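Local coordinates for protein succinate dehydrogenase subunit B (Mycolicibacterium smegmatis MC2 51, PDB 6LUM) that probably relays electrons through its three iron-sulfur clusters, from the flavoprotein subunit toward the membrane-bound part of succinate dehydrogenase, at residues 25-30 with 43-48; 88-93 with 114-119. All coordinates share one frame; numbering follows the deposited sequence.

Contact 1. Residues 25-30 with 43-48; sequences MVTLKI and WQSFRV
Lys29 lays the end of its chain over one face of the Trp43 indole, its NZ 4.7 Å from the centroid of the six-membered ring and 23° off the ring normal, a cation-pi contact. The two residues belong to the beta hairpin of strands 27-32 and 42-47, which opens the ferredoxin-like 2Fe-2S domain. A bend at chi3 (62°) turns the lysine tip onto the ring, and CE rests 3.6 Å from Trp43 CE3. The ring also brings its edge up to the backbone, with CZ3 3.3 Å from Lys29 O.

Between the strands the backbone ladder is regular. Leu28 and Phe46 form one antiparallel hydrogen-bonded pair, Ile30 and Gln44 the next, and Val48 N extends the run by bonding to Val26 O at 3.0 Å.

The two faces of the hairpin differ. Leu28, Ile30 and Phe46 lie on one of them, where Ile30 CG1 meets the edge of the Phe46 ring at CE1, 3.7 Å away. The Leu28 and Val48 side chains cross at about a right angle, CD1 nearest CG2, and helix 56-67 covers this side through Leu60, Val63 and Leu67. The other face carries Thr27, Lys29, Ser45 and Arg47 and is more polar; several of these residues reach solvent. Arg47 starts with CG anti to the backbone N (chi1 171°) and bends at chi3, which carries its guanidinium back across Thr27. Met25 closes the end of the contact, its CE 3.5 Å from Arg47 CG, while Thr27 OG1 sits over one face of the guanidinium, 3.4 Å from Arg47 NH1.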
# COMPACT_ATOMS: atom_id res chain seq x y z
N MET J 25 -21.24 28.99 49.45
CA MET J 25 -19.86 29.43 49.51
C MET J 25 -18.90 28.25 49.43
O MET J 25 -17.92 28.16 50.17
CB MET J 25 -19.62 30.27 50.76
CG MET J 25 -20.59 31.43 50.91
SD MET J 25 -20.43 32.70 49.64
CE MET J 25 -18.69 33.10 49.78
N VAL J 26 -19.21 27.32 48.52
CA VAL J 26 -18.34 26.18 48.26
C VAL J 26 -16.93 26.66 47.92
O VAL J 26 -16.72 27.72 47.34
CB VAL J 26 -18.94 25.35 47.12
CG1 VAL J 26 -18.05 24.20 46.74
CG2 VAL J 26 -20.30 24.84 47.51
N THR J 27 -15.95 25.85 48.31
CA THR J 27 -14.54 26.12 48.03
C THR J 27 -14.07 25.21 46.91
O THR J 27 -14.39 24.02 46.91
CB THR J 27 -13.69 25.91 49.28
OG1 THR J 27 -13.96 26.95 50.23
CG2 THR J 27 -12.22 25.93 48.94
N LEU J 28 -13.33 25.77 45.96
CA LEU J 28 -12.70 25.00 44.90
C LEU J 28 -11.20 24.98 45.12
O LEU J 28 -10.63 25.94 45.65
CB LEU J 28 -13.00 25.59 43.52
CG LEU J 28 -14.43 25.99 43.18
CD1 LEU J 28 -14.43 26.74 41.88
CD2 LEU J 28 -15.32 24.78 43.07
N LYS J 29 -10.56 23.89 44.71
CA LYS J 29 -9.11 23.75 44.81
C LYS J 29 -8.58 23.45 43.42
O LYS J 29 -8.50 22.29 43.02
CB LYS J 29 -8.73 22.65 45.78
CG LYS J 29 -8.47 23.12 47.19
CD LYS J 29 -8.00 21.98 48.06
CE LYS J 29 -6.70 21.42 47.55
NZ LYS J 29 -6.24 20.28 48.39
N ILE J 30 -8.21 24.47 42.70
CA ILE J 30 -7.71 24.28 41.35
C ILE J 30 -6.25 23.90 41.45
O ILE J 30 -5.58 24.25 42.42
CB ILE J 30 -7.90 25.55 40.50
CG1 ILE J 30 -9.32 26.09 40.65
CG2 ILE J 30 -7.69 25.25 39.05
CD1 ILE J 30 -10.34 25.19 40.12
N TRP J 43 -1.43 24.11 44.10
CA TRP J 43 -2.86 24.24 44.35
C TRP J 43 -3.21 25.66 44.73
O TRP J 43 -2.41 26.39 45.33
CB TRP J 43 -3.29 23.27 45.44
CG TRP J 43 -3.11 21.87 45.02
CD1 TRP J 43 -1.97 21.15 45.07
CD2 TRP J 43 -4.10 21.02 44.46
NE1 TRP J 43 -2.18 19.89 44.58
CE2 TRP J 43 -3.49 19.78 44.20
CE3 TRP J 43 -5.45 21.17 44.16
CZ2 TRP J 43 -4.18 18.72 43.65
CZ3 TRP J 43 -6.13 20.12 43.61
CH2 TRP J 43 -5.50 18.91 43.37
N GLN J 44 -4.42 26.07 44.38
CA GLN J 44 -4.94 27.38 44.75
C GLN J 44 -6.40 27.23 45.10
O GLN J 44 -7.16 26.61 44.36
CB GLN J 44 -4.76 28.39 43.62
CG GLN J 44 -5.19 29.79 44.00
CD GLN J 44 -4.22 30.83 43.52
OE1 GLN J 44 -3.15 30.51 43.00
NE2 GLN J 44 -4.57 32.10 43.70
N SER J 45 -6.80 27.81 46.23
CA SER J 45 -8.14 27.63 46.75
C SER J 45 -8.94 28.91 46.58
O SER J 45 -8.48 29.99 46.98
CB SER J 45 -8.10 27.23 48.22
OG SER J 45 -9.41 27.16 48.76
N PHE J 46 -10.13 28.78 46.01
CA PHE J 46 -11.06 29.88 45.78
C PHE J 46 -12.35 29.61 46.54
O PHE J 46 -12.71 28.46 46.78
CB PHE J 46 -11.38 30.04 44.31
CG PHE J 46 -10.18 30.28 43.45
CD1 PHE J 46 -9.58 29.25 42.78
CD2 PHE J 46 -9.67 31.55 43.31
CE1 PHE J 46 -8.49 29.47 41.98
CE2 PHE J 46 -8.58 31.77 42.52
CZ PHE J 46 -7.99 30.73 41.85
N ARG J 47 -13.07 30.67 46.87
CA ARG J 47 -14.35 30.56 47.55
C ARG J 47 -15.42 31.23 46.70
O ARG J 47 -15.39 32.44 46.51
CB ARG J 47 -14.31 31.18 48.94
CG ARG J 47 -15.67 31.28 49.59
CD ARG J 47 -15.54 31.69 51.03
NE ARG J 47 -14.55 30.88 51.72
CZ ARG J 47 -14.83 29.73 52.32
NH1 ARG J 47 -13.87 29.05 52.93
NH2 ARG J 47 -16.07 29.27 52.33
N VAL J 48 -16.37 30.44 46.21
CA VAL J 48 -17.38 30.92 45.29
C VAL J 48 -18.76 30.52 45.80
O VAL J 48 -18.88 29.51 46.49
CB VAL J 48 -17.14 30.38 43.88
CG1 VAL J 48 -15.80 30.81 43.38
CG2 VAL J 48 -17.22 28.88 43.89

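Contact 2. Residues 88-93 with 114-119; sequences RINGVN and TITIEP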
# COMPACT_ATOMS: atom_id res chain seq x y z
N ARG J 88 -10.59 16.19 35.96
CA ARG J 88 -10.56 15.32 37.12
C ARG J 88 -11.13 16.09 38.29
O ARG J 88 -10.49 17.02 38.79
CB ARG J 88 -9.14 14.87 37.43
CG ARG J 88 -8.80 13.50 36.99
CD ARG J 88 -7.52 13.10 37.63
NE ARG J 88 -6.43 13.96 37.20
CZ ARG J 88 -5.23 13.95 37.75
NH1 ARG J 88 -4.98 13.12 38.75
NH2 ARG J 88 -4.28 14.76 37.31
N ILE J 89 -12.32 15.71 38.72
CA ILE J 89 -13.03 16.39 39.78
C ILE J 89 -13.24 15.39 40.90
O ILE J 89 -14.07 14.49 40.78
CB ILE J 89 -14.37 16.95 39.30
CG1 ILE J 89 -14.13 17.92 38.15
CG2 ILE J 89 -15.10 17.62 40.43
CD1 ILE J 89 -15.21 17.90 37.12
N ASN J 90 -12.49 15.56 41.99
CA ASN J 90 -12.56 14.67 43.15
C ASN J 90 -12.12 13.26 42.78
O ASN J 90 -12.74 12.27 43.15
CB ASN J 90 -13.97 14.65 43.75
CG ASN J 90 -14.23 15.83 44.63
OD1 ASN J 90 -15.35 16.32 44.72
ND2 ASN J 90 -13.20 16.29 45.31
N GLY J 91 -11.03 13.17 42.05
CA GLY J 91 -10.51 11.89 41.61
C GLY J 91 -10.91 11.39 40.26
O GLY J 91 -10.06 11.03 39.46
N VAL J 92 -12.20 11.38 39.97
CA VAL J 92 -12.74 10.81 38.74
C VAL J 92 -12.83 11.85 37.64
O VAL J 92 -12.95 13.04 37.90
CB VAL J 92 -14.13 10.20 39.01
CG1 VAL J 92 -14.01 9.05 39.93
CG2 VAL J 92 -15.00 11.23 39.64
N ASN J 93 -12.78 11.39 36.39
CA ASN J 93 -13.01 12.23 35.22
C ASN J 93 -14.49 12.54 35.08
O ASN J 93 -15.33 11.66 35.25
CB ASN J 93 -12.52 11.52 33.97
CG ASN J 93 -11.04 11.47 33.87
OD1 ASN J 93 -10.35 11.79 34.81
ND2 ASN J 93 -10.55 11.08 32.73
N THR J 114 -15.48 21.26 49.99
CA THR J 114 -14.35 21.55 49.12
C THR J 114 -14.41 20.62 47.92
O THR J 114 -14.72 19.44 48.07
CB THR J 114 -13.03 21.39 49.87
OG1 THR J 114 -13.00 22.29 50.98
CG2 THR J 114 -11.84 21.67 48.96
N ILE J 115 -14.12 21.17 46.74
CA ILE J 115 -14.10 20.41 45.50
C ILE J 115 -12.72 20.53 44.90
O ILE J 115 -12.09 21.60 44.97
CB ILE J 115 -15.18 20.92 44.53
CG1 ILE J 115 -16.55 20.71 45.15
CG2 ILE J 115 -15.11 20.21 43.21
CD1 ILE J 115 -17.68 20.93 44.23
N THR J 116 -12.23 19.44 44.33
CA THR J 116 -10.85 19.35 43.87
C THR J 116 -10.86 19.15 42.37
O THR J 116 -11.36 18.14 41.88
CB THR J 116 -10.14 18.20 44.56
OG1 THR J 116 -10.14 18.42 45.97
CG2 THR J 116 -8.73 18.09 44.08
N ILE J 117 -10.31 20.11 41.63
CA ILE J 117 -10.34 20.12 40.18
C ILE J 117 -8.91 20.11 39.67
O ILE J 117 -8.05 20.77 40.24
CB ILE J 117 -11.11 21.34 39.65
CG1 ILE J 117 -12.41 21.50 40.42
CG2 ILE J 117 -11.44 21.18 38.20
CD1 ILE J 117 -13.01 22.83 40.29
N GLU J 118 -8.66 19.34 38.62
CA GLU J 118 -7.32 19.26 38.06
C GLU J 118 -7.40 18.60 36.69
O GLU J 118 -8.38 17.91 36.41
CB GLU J 118 -6.38 18.50 38.99
CG GLU J 118 -6.90 17.17 39.40
CD GLU J 118 -6.09 16.55 40.50
OE1 GLU J 118 -5.04 17.13 40.84
OE2 GLU J 118 -6.52 15.52 41.05
N PRO J 119 -6.42 18.82 35.83
CA PRO J 119 -6.52 18.28 34.47
C PRO J 119 -6.58 16.77 34.44
O PRO J 119 -6.26 16.09 35.42
CB PRO J 119 -5.23 18.79 33.80
CG PRO J 119 -4.36 19.16 34.90
CD PRO J 119 -5.23 19.65 35.98
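Arg88 reaches over to Pro119 and grips its backbone oxygen with two nitrogens: NE lies 2.8 Å and NH2 3.0 Å from Pro119 O, which sits in the guanidinium plane. Glu118 stacks its carboxylate on the same group, the planes 15° apart. OE2 lies over one face, 3.7 Å from Arg88 NH1, a long salt bridge of charge alone with no N-H aimed at it. Replacing Arg88 by alanine removes both side-chain donors to Pro119 O and would probably leave the Glu118 carboxylate without its stacked positive charge. The Arg88 and Glu118 backbones form an antiparallel hydrogen-bonded pair. This buried end faces subunit C, whose Thr19 packs on both side chains.

Ile89 turns to the opposite face, its CG2 3.8 Å from Ile115 CG2, and Leu56 of helix 56-67 covers it. Toward solvent the contact thins out. Asn90 N still bonds to Thr116 O at 2.8 Å, but its amide only brushes Thr116, ND2 to CB 3.7 Å. The chain then turns at Gly91, and Ile89 N bonds to Val92 O.

Strand 88-89, between cluster ligands Cys82 and Cys97, runs antiparallel to strand 114-118, an arrangement characteristic of the plant-type ferredoxin (beta-grasp) fold, with the Ile89 side chain about 9 Å from the cluster.

Contacts 1 and 2 are successive parts of one sheet, their centres about 12 Å apart. Strand 27-32 of contact 1 runs parallel to strand 114-118 of contact 2, and the backbones meet at Lys29 N to Ile115 O (2.8 Å) and Thr27 O to Ile115 N (2.9 Å), both probable hydrogen bonds. Contact 1 includes one edge strand of the sheet, 42-47, with apolar packing on one face and a more polar set on the other, Lys29, Ser45 and Arg47 reaching solvent to differing degrees. Contact 2 lies nearer the chain centre and the subunit C interface, with an arginine and a glutamate buried at one end. Helix 56-67 covers both, Leu60 touching Ile30 and Ile117; on the other face Trp43 packs against Thr116 and Glu118.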